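PDB 4PYR: putative branched-chain amino acid ABC transporter from Chromobacterium violaceum, which binds glutathione and, as an LppC-like protein related to periplasmic binding proteins, may act as an enzyme regulator. Local coordinates for residues A[141-146]-A[154-159]; A[24-29]-A[36-41]; A[188-193]-A[215-220]; A[124-129]-A[168-173]; A[233-238]-A[257-262]. All coordinates share one frame; numbering follows the deposited sequence. Where two conformers were deposited one is given.

Interaction 1: residues A[141-146]-A[154-159]; sequences AFADEW and VRQMAF
Val154 brings its whole isopropyl group against one side of helix 133-150, meeting Phe142, Ala143 and Trp146. The clearest directed contact is a CH-pi interaction: Val154 CG2 lies over a face of the indole, 4.1 Å from the centroid of the Trp146 five-membered ring and only 10° off its normal. With its indole anti to the backbone N (chi1 -171°), Trp146 offers that face to the valine, the two side chains crossing at about a right angle. The remaining side-chain contacts are apolar. Trp146 CD1 comes within 3.5 Å of Val154 CB, the same CG2 methyl reaches the edge of the Phe142 ring at CE1 (4.2 Å), and Val154 CG1 touches Ala143 CB at 4.1 Å. The polar link is a water that donates to Ala143 O (2.7 Å) and accepts from Val154 N (2.9 Å), joining the two backbones without a direct hydrogen bond. At the margin, Gln156 extends its amide until OE1 is 3.8 Å from Ala143 CB. Helix 133-150 is the helix of a beta-alpha-beta unit here, packing on Leu127 and Pro125 of strand 125-129 and on helix 106-119, while strand 155-158 pairs with strand 125-129 as an outermost strand of its sheet.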
# COMPACT_ATOMS: atom_id res chain seq x y z
N ALA A 141 4.66 9.25 -10.82
CA ALA A 141 5.57 8.33 -10.19
C ALA A 141 6.09 7.29 -11.17
O ALA A 141 7.26 6.94 -11.15
CB ALA A 141 4.92 7.71 -8.98
N PHE A 142 5.19 6.75 -12.03
CA PHE A 142 5.63 5.83 -13.06
C PHE A 142 6.68 6.48 -13.99
O PHE A 142 7.73 5.91 -14.30
CB PHE A 142 4.41 5.29 -13.84
CG PHE A 142 4.78 4.29 -14.88
CD1 PHE A 142 5.38 4.67 -16.08
CD2 PHE A 142 4.55 2.94 -14.66
CE1 PHE A 142 5.77 3.73 -17.00
CE2 PHE A 142 4.94 2.01 -15.59
CZ PHE A 142 5.51 2.38 -16.78
N ALA A 143 6.33 7.64 -14.50
CA ALA A 143 7.12 8.33 -15.48
C ALA A 143 8.50 8.67 -14.89
O ALA A 143 9.51 8.51 -15.57
CB ALA A 143 6.41 9.57 -15.91
N ASP A 144 8.52 9.10 -13.65
CA ASP A 144 9.82 9.44 -13.02
C ASP A 144 10.71 8.20 -12.92
O ASP A 144 11.96 8.28 -13.14
CB ASP A 144 9.61 10.05 -11.65
CG ASP A 144 9.16 11.51 -11.71
OD1 ASP A 144 9.18 12.13 -12.80
OD2 ASP A 144 8.75 12.07 -10.67
N GLU A 145 10.12 7.09 -12.47
CA GLU A 145 10.86 5.86 -12.35
C GLU A 145 11.37 5.34 -13.69
O GLU A 145 12.50 4.92 -13.82
CB GLU A 145 10.02 4.80 -11.64
CG GLU A 145 10.82 3.54 -11.28
CD GLU A 145 11.87 3.75 -10.18
OE1 GLU A 145 11.79 4.66 -9.31
OE2 GLU A 145 12.76 2.90 -10.15
N TRP A 146 10.51 5.38 -14.71
CA TRP A 146 10.90 4.94 -16.05
C TRP A 146 12.11 5.75 -16.54
O TRP A 146 13.08 5.20 -17.05
CB TRP A 146 9.69 5.13 -17.08
CG TRP A 146 10.02 4.48 -18.37
CD1 TRP A 146 10.60 5.05 -19.46
CD2 TRP A 146 9.86 3.10 -18.67
NE1 TRP A 146 10.83 4.10 -20.43
CE2 TRP A 146 10.35 2.90 -19.97
CE3 TRP A 146 9.32 2.02 -17.96
CZ2 TRP A 146 10.38 1.63 -20.57
CZ3 TRP A 146 9.33 0.80 -18.54
CH2 TRP A 146 9.87 0.61 -19.84
N VAL A 154 9.34 8.19 -20.70
CA VAL A 154 8.29 7.33 -21.28
C VAL A 154 7.33 8.19 -22.08
O VAL A 154 7.06 9.31 -21.70
CB VAL A 154 7.57 6.55 -20.17
CG1 VAL A 154 6.63 7.43 -19.35
CG2 VAL A 154 6.79 5.38 -20.75
N ARG A 155 6.83 7.65 -23.19
CA ARG A 155 5.72 8.27 -23.92
C ARG A 155 4.48 8.26 -23.05
O ARG A 155 4.07 7.21 -22.55
CB ARG A 155 5.44 7.50 -25.20
CG ARG A 155 4.40 8.15 -26.10
CD ARG A 155 4.78 8.01 -27.56
NE ARG A 155 6.02 8.72 -27.81
CZ ARG A 155 6.09 9.89 -28.43
NH1 ARG A 155 5.00 10.47 -28.88
NH2 ARG A 155 7.24 10.46 -28.60
N GLN A 156 3.88 9.43 -22.86
CA GLN A 156 2.79 9.61 -21.93
C GLN A 156 1.64 10.38 -22.59
O GLN A 156 1.86 11.41 -23.20
CB GLN A 156 3.31 10.38 -20.74
CG GLN A 156 2.26 10.67 -19.72
CD GLN A 156 2.77 11.41 -18.53
OE1 GLN A 156 3.96 11.36 -18.17
NE2 GLN A 156 1.85 12.07 -17.87
N MSE A 157 0.43 9.86 -22.43
CA MSE A 157 -0.75 10.47 -23.03
C MSE A 157 -1.81 10.64 -21.99
O MSE A 157 -2.25 9.62 -21.41
CB MSE A 157 -1.27 9.58 -24.15
CG MSE A 157 -0.21 9.38 -25.23
SE MSE A 157 -1.08 8.83 -26.91
CE MSE A 157 -2.39 10.30 -27.03
N ALA A 158 -2.45 11.80 -21.98
CA ALA A 158 -3.66 12.04 -21.20
C ALA A 158 -4.83 11.28 -21.84
O ALA A 158 -5.05 11.39 -23.02
CB ALA A 158 -3.98 13.53 -21.19
N PHE A 159 -5.51 10.47 -21.04
CA PHE A 159 -6.72 9.79 -21.54
C PHE A 159 -7.81 10.79 -21.90
O PHE A 159 -8.07 11.70 -21.14
CB PHE A 159 -7.24 8.83 -20.48
CG PHE A 159 -8.41 7.99 -20.98
CD1 PHE A 159 -8.19 6.98 -21.87
CD2 PHE A 159 -9.69 8.23 -20.54
CE1 PHE A 159 -9.23 6.20 -22.35
CE2 PHE A 159 -10.74 7.47 -21.02
CZ PHE A 159 -10.50 6.45 -21.92
O HOH W 1 9.42 9.42 -18.10

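Interaction 2: residues A[24-29]-A[36-41]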
# COMPACT_ATOMS: atom_id res chain seq x y z
N SER A 24 -8.99 -5.40 13.08
CA SER A 24 -9.42 -6.79 12.95
C SER A 24 -8.28 -7.62 12.36
O SER A 24 -8.16 -8.80 12.66
CB SER A 24 -10.71 -6.90 12.11
OG SER A 24 -10.51 -6.64 10.72
N GLY A 25 -7.43 -7.01 11.54
CA GLY A 25 -6.28 -7.71 11.00
C GLY A 25 -5.20 -7.90 12.06
O GLY A 25 -4.59 -8.97 12.13
N VAL A 26 -4.93 -6.85 12.84
CA VAL A 26 -3.99 -6.95 13.95
C VAL A 26 -4.39 -8.06 14.88
O VAL A 26 -3.53 -8.91 15.27
CB VAL A 26 -3.88 -5.63 14.76
CG1 VAL A 26 -2.97 -5.79 15.97
CG2 VAL A 26 -3.39 -4.49 13.88
N GLU A 27 -5.68 -8.10 15.25
CA GLU A 27 -6.24 -9.14 16.14
C GLU A 27 -6.06 -10.52 15.51
O GLU A 27 -5.60 -11.47 16.17
CB GLU A 27 -7.76 -8.96 16.37
CG GLU A 27 -8.18 -7.78 17.24
CD GLU A 27 -7.89 -7.92 18.73
OE1 GLU A 27 -7.73 -9.05 19.27
OE2 GLU A 27 -7.82 -6.86 19.39
N ALA A 28 -6.46 -10.66 14.25
CA ALA A 28 -6.33 -11.97 13.55
C ALA A 28 -4.87 -12.51 13.63
O ALA A 28 -4.63 -13.70 13.89
CB ALA A 28 -6.76 -11.84 12.10
N ALA A 29 -3.90 -11.64 13.40
CA ALA A 29 -2.51 -12.04 13.39
C ALA A 29 -2.08 -12.39 14.85
O ALA A 29 -1.35 -13.36 15.05
CB ALA A 29 -1.65 -10.93 12.83
N ALA A 36 2.59 -11.84 21.16
CA ALA A 36 2.42 -10.55 21.83
C ALA A 36 1.04 -10.40 22.47
O ALA A 36 0.06 -11.06 22.06
CB ALA A 36 2.62 -9.39 20.84
N GLU A 37 0.98 -9.50 23.44
CA GLU A 37 -0.25 -9.06 24.05
C GLU A 37 -0.66 -7.74 23.45
O GLU A 37 0.18 -6.91 23.19
CB GLU A 37 -0.06 -8.89 25.55
CG GLU A 37 -1.34 -8.56 26.31
CD GLU A 37 -1.20 -8.74 27.82
OE1 GLU A 37 -0.33 -9.52 28.27
OE2 GLU A 37 -1.98 -8.09 28.56
N LEU A 38 -1.94 -7.55 23.18
CA LEU A 38 -2.43 -6.28 22.68
C LEU A 38 -2.98 -5.40 23.82
O LEU A 38 -3.66 -5.87 24.73
CB LEU A 38 -3.55 -6.53 21.66
CG LEU A 38 -3.21 -7.41 20.46
CD1 LEU A 38 -4.44 -7.53 19.51
CD2 LEU A 38 -2.04 -6.92 19.68
N TYR A 39 -2.69 -4.11 23.72
CA TYR A 39 -3.29 -3.07 24.56
C TYR A 39 -3.96 -2.12 23.59
O TYR A 39 -3.33 -1.49 22.77
CB TYR A 39 -2.16 -2.38 25.35
CG TYR A 39 -2.52 -1.14 26.11
CD1 TYR A 39 -2.78 0.07 25.46
CD2 TYR A 39 -2.58 -1.15 27.50
CE1 TYR A 39 -3.09 1.23 26.17
CE2 TYR A 39 -2.89 0.01 28.22
CZ TYR A 39 -3.14 1.19 27.55
OH TYR A 39 -3.44 2.34 28.25
N SER A 40 -5.29 -2.09 23.61
CA SER A 40 -6.01 -1.36 22.57
C SER A 40 -6.62 -0.14 23.17
O SER A 40 -7.30 -0.20 24.18
CB SER A 40 -7.12 -2.27 22.02
OG SER A 40 -6.52 -3.41 21.41
N VAL A 41 -6.36 1.00 22.54
CA VAL A 41 -7.02 2.22 22.94
C VAL A 41 -7.35 3.05 21.70
O VAL A 41 -6.65 3.02 20.68
CB VAL A 41 -6.14 3.00 23.93
CG1 VAL A 41 -4.93 3.50 23.21
CG2 VAL A 41 -6.91 4.14 24.59
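Leu38 turns its CG anti to its own carbonyl carbon (chi1 -57°), and this sends the forked end of the chain off the strand toward helix 16-33, where CD2 meets Val26 and CD1 meets Glu27. Glu27 is bent at chi2 (-72°), which brings the carboxylate over Leu38 CD1. On the apolar side Val26 CG1 meets Leu38 CD2 at 4.0 Å. On the other branch, in the Glu27 conformer described here, Leu38 CD1 is covered by the end of the glutamate, 3.4 Å from Glu27 OE2 and 3.6 Å from Glu27 CD, so a charged group rests on a methyl without any bond between them. A second conformer of Glu27 was deposited, and for that one this carboxylate contact is doubtful. Ser40 lies next along the same side of the strand, but its OG is 4.2 Å from Glu27 OE2, too far for a hydrogen bond. The helix and strand axes approach to 10.0 Å and run nearly antiparallel, at 155°. This is the geometry of a beta-alpha-beta unit, strand 2-8, helix 16-33 and strand 36-42, in which the returning strand pairs with strand 2-8 as an outermost strand of the five-stranded parallel sheet of a periplasmic-binding-protein-like lobe.

Interaction 3: residues A[188-193]-A[215-220]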
# COMPACT_ATOMS: atom_id res chain seq x y z
N ARG A 188 -13.01 0.50 -20.43
CA ARG A 188 -13.35 1.02 -21.77
C ARG A 188 -12.14 1.02 -22.71
O ARG A 188 -12.25 0.62 -23.89
CB ARG A 188 -14.00 2.41 -21.70
CG ARG A 188 -14.22 3.04 -23.06
CD ARG A 188 -14.43 4.55 -22.97
NE ARG A 188 -14.89 5.01 -24.27
CZ ARG A 188 -15.17 6.27 -24.60
NH1 ARG A 188 -14.97 7.25 -23.73
NH2 ARG A 188 -15.58 6.55 -25.82
N LEU A 189 -10.98 1.44 -22.19
CA LEU A 189 -9.83 1.50 -23.05
C LEU A 189 -9.36 0.07 -23.44
O LEU A 189 -9.03 -0.22 -24.61
CB LEU A 189 -8.69 2.21 -22.30
CG LEU A 189 -7.37 2.32 -23.05
CD1 LEU A 189 -7.61 2.88 -24.45
CD2 LEU A 189 -6.42 3.19 -22.25
N LYS A 190 -9.35 -0.85 -22.47
CA LYS A 190 -8.93 -2.22 -22.75
C LYS A 190 -9.76 -2.83 -23.88
O LYS A 190 -9.20 -3.47 -24.77
CB LYS A 190 -8.99 -3.07 -21.46
CG LYS A 190 -8.48 -4.52 -21.58
CD LYS A 190 -7.02 -4.63 -21.99
CE LYS A 190 -6.52 -6.08 -22.02
NZ LYS A 190 -6.92 -6.78 -23.24
N SER A 191 -11.06 -2.53 -23.89
CA SER A 191 -11.96 -3.02 -24.93
C SER A 191 -11.69 -2.41 -26.33
O SER A 191 -12.03 -3.02 -27.34
CB SER A 191 -13.41 -2.75 -24.53
OG SER A 191 -13.78 -3.54 -23.40
N ALA A 192 -11.09 -1.22 -26.35
CA ALA A 192 -10.74 -0.56 -27.62
C ALA A 192 -9.37 -0.92 -28.16
O ALA A 192 -9.10 -0.75 -29.35
CB ALA A 192 -10.85 0.93 -27.41
N LEU A 193 -8.46 -1.32 -27.28
CA LEU A 193 -7.10 -1.56 -27.68
C LEU A 193 -7.04 -2.82 -28.48
O LEU A 193 -7.90 -3.70 -28.34
CB LEU A 193 -6.21 -1.74 -26.46
CG LEU A 193 -5.89 -0.45 -25.70
CD1 LEU A 193 -5.13 -0.80 -24.43
CD2 LEU A 193 -5.06 0.49 -26.57
N ALA A 215 -9.75 -8.58 -18.26
CA ALA A 215 -9.11 -9.90 -18.36
C ALA A 215 -7.84 -9.82 -19.16
O ALA A 215 -7.77 -9.24 -20.24
CB ALA A 215 -10.04 -10.90 -18.99
N GLY A 216 -6.80 -10.40 -18.59
CA GLY A 216 -5.50 -10.40 -19.27
C GLY A 216 -4.58 -9.25 -18.93
O GLY A 216 -3.41 -9.28 -19.28
N VAL A 217 -5.09 -8.22 -18.25
CA VAL A 217 -4.24 -7.13 -17.81
C VAL A 217 -3.30 -7.66 -16.75
O VAL A 217 -3.71 -8.35 -15.81
CB VAL A 217 -5.08 -5.98 -17.24
CG1 VAL A 217 -4.18 -4.92 -16.60
CG2 VAL A 217 -5.95 -5.37 -18.37
N ARG A 218 -2.03 -7.30 -16.89
CA ARG A 218 -1.01 -7.71 -15.93
C ARG A 218 -0.98 -6.61 -14.86
O ARG A 218 -1.00 -5.42 -15.15
CB ARG A 218 0.35 -7.84 -16.59
CG ARG A 218 0.42 -8.89 -17.69
CD ARG A 218 1.85 -9.19 -18.15
NE ARG A 218 1.95 -10.41 -18.95
CZ ARG A 218 2.01 -11.64 -18.45
NH1 ARG A 218 1.98 -11.84 -17.14
NH2 ARG A 218 2.07 -12.68 -19.26
N PHE A 219 -1.00 -6.99 -13.60
CA PHE A 219 -1.00 -5.98 -12.55
C PHE A 219 -0.20 -6.48 -11.34
O PHE A 219 0.21 -7.63 -11.29
CB PHE A 219 -2.45 -5.63 -12.18
CG PHE A 219 -3.17 -6.70 -11.42
CD1 PHE A 219 -3.59 -7.86 -12.04
CD2 PHE A 219 -3.43 -6.55 -10.06
CE1 PHE A 219 -4.23 -8.85 -11.33
CE2 PHE A 219 -4.12 -7.53 -9.35
CZ PHE A 219 -4.49 -8.69 -9.97
N ILE A 220 0.08 -5.55 -10.43
CA ILE A 220 0.74 -5.89 -9.18
C ILE A 220 -0.20 -5.61 -8.04
O ILE A 220 -0.99 -4.66 -8.07
CB ILE A 220 2.10 -5.14 -9.01
CG1 ILE A 220 1.93 -3.63 -9.13
CG2 ILE A 220 3.10 -5.62 -10.07
CD1 ILE A 220 3.20 -2.87 -8.82
O HOH W 2 -9.57 -7.84 -21.77
O HOH W 3 -5.80 -9.34 -22.85
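The side chains of Lys190 and Val217 run alongside each other, pointing opposite ways, where helix 183-192 packs beside the mixed sheet of one periplasmic-binding-protein-like lobe. The helix is the connection between strands 176-180 and 199-201, parallel neighbours in that sheet, and the segment 215-220 leads into the next parallel strand, 218-220. The tight part of the contact is the aliphatic stretch of the lysine. Lys190 CD and Lys190 CE each lie 3.8 Å from Val217 CG2, with CG a little farther off, so a single methyl is flanked by three consecutive carbons. The lysine leaves the helix with CG anti to the backbone N (chi1 -176°) and bends at chi2, which lays its middle along the valine. Both side chains also touch Val199 of strand 199-201. Val217 is buried, and its backbone, like that of Gly216, is hydrogen-bonded to Met299 near the chain end.

The outer side is looser and wet. A second bend, at chi4 (80°), leaves the ammonium no nearer the carbonyl than the carbon before it: Lys190 NZ is 4.0 Å from Ala215 O and makes no direct bond to it. Two waters fill in between, each accepting from the ammonium and donating to the carbonyl. One is 3.2 Å from Lys190 NZ and 2.7 Å from Ala215 O; for the other the order is reversed, 2.8 Å from Lys190 NZ and 3.3 Å from Ala215 O.

Interaction 4: residues A[124-129]-A[168-173]; sequences APLLVV and LQAAGQ
Leu126 reaches helix 165-172 through one methyl, CD2, which meets two successive alanines of the helix. The closest approach is to backbone, with Leu126 CD2 3.8 Å from Ala171 N and 3.9 Å from Ala171 CA. The side chains of the two alanines follow, Ala170 CB and Ala171 CB each 4.1 Å from Leu126 CD2, so the methyl settles between the two short side chains and against the peptide that joins them. Because alanine projects so little, strand and helix can come near one another: the CA atoms of Leu126 and Ala171 are only 6.3 Å apart. No hydrogen bond crosses this apolar contact. Leu126 arrives there with CG anti to the backbone N (chi1 177°) and a turn at chi2 (66°) that sets CD2 on the helix side.

The pair belongs to the alpha/beta sandwich of a periplasmic-binding-protein-like lobe. Strand 125-129 runs inside the mixed sheet, between the parallel strands 155-158 and 176-180, and helix 165-172 is the connection that carries the chain from the first of these neighbours over to the second. Leu126 is held in place by backbone hydrogen bonds to Ala176 and Ala178, while the adjacent Leu127 bonds to Arg155 and Met157 on the other side. Just before the strand, Ala124 N is bonded to the Asp175 carboxylate. The helix is also packed by Leu193, which touches Ala171 and Leu168, and Leu168 in turn touches Leu189 and Ala192 of helix 183-192.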
# COMPACT_ATOMS: atom_id res chain seq x y z
N ALA A 124 9.16 0.33 -25.44
CA ALA A 124 8.48 1.54 -25.87
C ALA A 124 7.02 1.51 -25.38
O ALA A 124 6.09 1.47 -26.16
CB ALA A 124 8.56 1.68 -27.38
N PRO A 125 6.83 1.51 -24.06
CA PRO A 125 5.47 1.50 -23.58
C PRO A 125 4.82 2.87 -23.71
O PRO A 125 5.49 3.90 -23.76
CB PRO A 125 5.62 1.17 -22.10
CG PRO A 125 6.97 1.75 -21.76
CD PRO A 125 7.80 1.46 -22.95
N LEU A 126 3.49 2.86 -23.77
CA LEU A 126 2.71 4.07 -23.66
C LEU A 126 2.05 4.14 -22.32
O LEU A 126 1.32 3.22 -21.93
CB LEU A 126 1.62 4.06 -24.73
CG LEU A 126 0.66 5.26 -24.69
CD1 LEU A 126 1.38 6.56 -25.02
CD2 LEU A 126 -0.57 5.07 -25.58
N LEU A 127 2.33 5.19 -21.56
CA LEU A 127 1.69 5.45 -20.27
C LEU A 127 0.44 6.27 -20.49
O LEU A 127 0.51 7.38 -21.08
CB LEU A 127 2.66 6.20 -19.32
CG LEU A 127 2.12 6.72 -18.00
CD1 LEU A 127 1.72 5.59 -17.07
CD2 LEU A 127 3.20 7.57 -17.33
N VAL A 128 -0.71 5.72 -20.10
CA VAL A 128 -1.96 6.43 -20.28
C VAL A 128 -2.44 6.87 -18.94
O VAL A 128 -2.50 6.05 -18.02
CB VAL A 128 -2.99 5.47 -20.94
CG1 VAL A 128 -4.36 6.15 -21.00
CG2 VAL A 128 -2.46 5.05 -22.29
N VAL A 129 -2.73 8.16 -18.80
CA VAL A 129 -3.04 8.75 -17.50
C VAL A 129 -4.39 9.47 -17.46
O VAL A 129 -4.66 10.36 -18.28
CB VAL A 129 -1.94 9.76 -17.11
CG1 VAL A 129 -2.18 10.23 -15.70
CG2 VAL A 129 -0.56 9.15 -17.29
N LEU A 168 -5.47 5.44 -29.43
CA LEU A 168 -5.34 4.15 -30.09
C LEU A 168 -4.25 4.13 -31.15
O LEU A 168 -3.61 3.11 -31.33
CB LEU A 168 -6.67 3.75 -30.72
CG LEU A 168 -7.84 3.67 -29.73
CD1 LEU A 168 -9.11 3.28 -30.47
CD2 LEU A 168 -7.60 2.74 -28.56
N GLN A 169 -4.05 5.23 -31.88
CA GLN A 169 -2.96 5.30 -32.83
C GLN A 169 -1.60 5.23 -32.12
O GLN A 169 -0.72 4.47 -32.53
CB GLN A 169 -3.04 6.55 -33.67
CG GLN A 169 -1.89 6.65 -34.67
CD GLN A 169 -2.30 7.13 -36.02
OE1 GLN A 169 -1.63 6.83 -37.02
NE2 GLN A 169 -3.38 7.90 -36.08
N ALA A 170 -1.43 6.01 -31.06
CA ALA A 170 -0.20 5.98 -30.26
C ALA A 170 0.02 4.61 -29.67
O ALA A 170 1.15 4.14 -29.61
CB ALA A 170 -0.24 7.01 -29.16
N ALA A 171 -1.06 3.97 -29.22
CA ALA A 171 -0.95 2.64 -28.59
C ALA A 171 -0.49 1.59 -29.60
O ALA A 171 0.20 0.64 -29.23
CB ALA A 171 -2.25 2.22 -27.93
N GLY A 172 -0.86 1.77 -30.86
CA GLY A 172 -0.43 0.91 -31.95
C GLY A 172 1.07 0.91 -32.19
O GLY A 172 1.59 -0.05 -32.72
N GLN A 173 1.75 2.00 -31.82
CA GLN A 173 3.19 2.11 -32.02
C GLN A 173 3.98 1.62 -30.80
O GLN A 173 5.22 1.62 -30.82
CB GLN A 173 3.57 3.57 -32.28
CG GLN A 173 2.80 4.24 -33.41
CD GLN A 173 2.95 5.74 -33.38
OE1 GLN A 173 3.85 6.27 -32.73
NE2 GLN A 173 2.07 6.45 -34.08

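Interaction 5: residues A[233-238]-A[257-262]; sequences VQRYPR and AYRLAV
Tyr236 and the guanidinium groups of Arg235 and Arg259 converge on one spot, with the two guanidinium planes nearly perpendicular (88°). Over one face of the Tyr236 ring, toward its rim, lies Arg235 CG. A single water sits in plane at the edge of both guanidinium groups, accepting from Arg235 NH2 (2.7 Å) and Arg259 NH2 (2.9 Å). The Arg235 chain runs extended from CG to NE beside the tyrosine, with CG between the backbone N and the carbonyl carbon (chi1 68°); NH2 gives a hydrogen bond to Tyr236 OH (2.9 Å), tilted from the guanidinium plane, and a weak one comes from NE. From the other segment, Arg259 bends at chi3 (62°) and brings CD to 3.2 Å from Tyr236 OH. Arg235 NH2 and Arg259 NH2 are 3.5 Å apart, a like-charge approach probably eased by nearby carboxylates. These Arg235 contacts hold for one of two deposited conformers and are doubtful for the other. Arg259 makes salt bridges to Asp276 through NH2 and to Asp256 through NH1, and Asp33 is hydrogen-bonded to Tyr236 OH. The contact joins the end of helix 231-235 to helix 245-265, beside helix 16-33, whose Val32 touches Tyr236; helix 245-265 also rests on strands 2-8 and 62-64.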
# COMPACT_ATOMS: atom_id res chain seq x y z
N VAL A 233 0.59 -15.83 3.84
CA VAL A 233 -0.77 -15.62 3.42
C VAL A 233 -1.63 -16.77 3.98
O VAL A 233 -2.66 -16.53 4.56
CB VAL A 233 -0.90 -15.52 1.91
CG1 VAL A 233 -2.37 -15.54 1.51
CG2 VAL A 233 -0.22 -14.28 1.39
N GLN A 234 -1.14 -18.00 3.86
CA GLN A 234 -1.93 -19.19 4.27
C GLN A 234 -2.25 -19.29 5.73
O GLN A 234 -3.26 -19.84 6.12
CB GLN A 234 -1.14 -20.47 3.94
CG GLN A 234 -0.93 -20.70 2.50
CD GLN A 234 -0.31 -22.05 2.26
OE1 GLN A 234 0.45 -22.58 3.07
NE2 GLN A 234 -0.67 -22.61 1.17
N ARG A 235 -1.36 -18.82 6.60
CA ARG A 235 -1.59 -19.09 8.00
C ARG A 235 -2.60 -18.16 8.68
O ARG A 235 -3.04 -18.44 9.78
CB ARG A 235 -0.27 -19.15 8.81
CG ARG A 235 0.48 -17.87 8.96
CD ARG A 235 1.54 -18.07 10.05
NE ARG A 235 2.27 -16.85 10.24
CZ ARG A 235 3.42 -16.59 9.62
NH1 ARG A 235 3.93 -17.49 8.79
NH2 ARG A 235 4.05 -15.42 9.84
N TYR A 236 -2.98 -17.05 8.04
CA TYR A 236 -3.95 -16.16 8.68
C TYR A 236 -5.34 -16.32 8.08
O TYR A 236 -5.48 -16.53 6.87
CB TYR A 236 -3.50 -14.70 8.53
CG TYR A 236 -2.14 -14.45 9.10
CD1 TYR A 236 -1.95 -14.43 10.48
CD2 TYR A 236 -1.06 -14.29 8.29
CE1 TYR A 236 -0.68 -14.31 11.02
CE2 TYR A 236 0.22 -14.11 8.83
CZ TYR A 236 0.39 -14.14 10.20
OH TYR A 236 1.66 -14.01 10.75
N PRO A 237 -6.37 -16.20 8.92
CA PRO A 237 -7.73 -16.38 8.38
C PRO A 237 -8.12 -15.22 7.47
O PRO A 237 -7.63 -14.09 7.65
CB PRO A 237 -8.61 -16.40 9.64
CG PRO A 237 -7.88 -15.46 10.57
CD PRO A 237 -6.39 -15.85 10.36
N ARG A 238 -8.95 -15.52 6.48
CA ARG A 238 -9.50 -14.47 5.62
C ARG A 238 -10.47 -13.67 6.50
O ARG A 238 -10.95 -14.18 7.54
CB ARG A 238 -10.21 -15.06 4.41
CG ARG A 238 -9.43 -16.10 3.63
CD ARG A 238 -8.10 -15.62 3.11
NE ARG A 238 -8.23 -14.56 2.11
CZ ARG A 238 -7.22 -14.07 1.39
NH1 ARG A 238 -7.48 -13.10 0.51
NH2 ARG A 238 -5.96 -14.51 1.56
N ALA A 257 1.15 -5.16 10.18
CA ALA A 257 1.51 -4.17 11.24
C ALA A 257 1.82 -4.96 12.53
O ALA A 257 2.80 -4.65 13.23
CB ALA A 257 0.37 -3.17 11.46
N TYR A 258 0.97 -5.94 12.87
CA TYR A 258 1.20 -6.80 13.97
C TYR A 258 2.58 -7.48 13.81
O TYR A 258 3.40 -7.45 14.75
CB TYR A 258 0.16 -7.89 14.07
CG TYR A 258 0.52 -8.87 15.16
CD1 TYR A 258 0.10 -8.66 16.44
CD2 TYR A 258 1.27 -10.02 14.90
CE1 TYR A 258 0.40 -9.58 17.46
CE2 TYR A 258 1.60 -10.92 15.90
CZ TYR A 258 1.18 -10.68 17.17
OH TYR A 258 1.52 -11.54 18.20
N ARG A 259 2.85 -8.05 12.63
CA ARG A 259 4.08 -8.81 12.44
C ARG A 259 5.30 -7.95 12.55
O ARG A 259 6.29 -8.37 13.16
CB ARG A 259 4.07 -9.55 11.12
CG ARG A 259 2.89 -10.56 11.03
CD ARG A 259 2.68 -11.18 9.64
NE ARG A 259 3.84 -11.96 9.20
CZ ARG A 259 4.25 -12.13 7.96
NH1 ARG A 259 3.62 -11.56 6.94
NH2 ARG A 259 5.29 -12.89 7.72
N LEU A 260 5.25 -6.77 11.94
CA LEU A 260 6.37 -5.81 12.03
C LEU A 260 6.57 -5.30 13.44
O LEU A 260 7.72 -5.18 13.90
CB LEU A 260 6.17 -4.63 11.12
CG LEU A 260 6.50 -4.80 9.67
CD1 LEU A 260 6.14 -3.49 8.97
CD2 LEU A 260 7.95 -5.11 9.48
N ALA A 261 5.48 -5.01 14.14
CA ALA A 261 5.57 -4.56 15.54
C ALA A 261 6.30 -5.56 16.38
O ALA A 261 7.18 -5.19 17.18
CB ALA A 261 4.20 -4.31 16.11
N VAL A 262 6.00 -6.84 16.21
CA VAL A 262 6.68 -7.87 16.99
C VAL A 262 8.19 -7.85 16.70
O VAL A 262 8.99 -7.95 17.63
CB VAL A 262 6.11 -9.28 16.72
CG1 VAL A 262 6.97 -10.33 17.37
CG2 VAL A 262 4.68 -9.35 17.25
O HOH W 4 6.62 -14.91 9.24

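Overall arrangement
From the N terminus, interaction 2 closes the first short loop, returning strand 36-42 to helix 16-33 in the lobe built on the five-stranded parallel sheet. The chain then enters the second lobe. There interaction 4 spans a longer loop, from strand 125-129 to helix 165-172, and interaction 1 opens and closes within it. Interaction 3 follows in series and reaches the same mixed sheet; interactions 1, 3 and 4 touch one another. The chain next goes back to the first lobe, where interaction 5 closes the last loop and packs Tyr236 and Tyr258 against Ala29 of interaction 2. Centres of interactions 2 and 1 are about 40 Å apart, on opposite sides of the chain's centre.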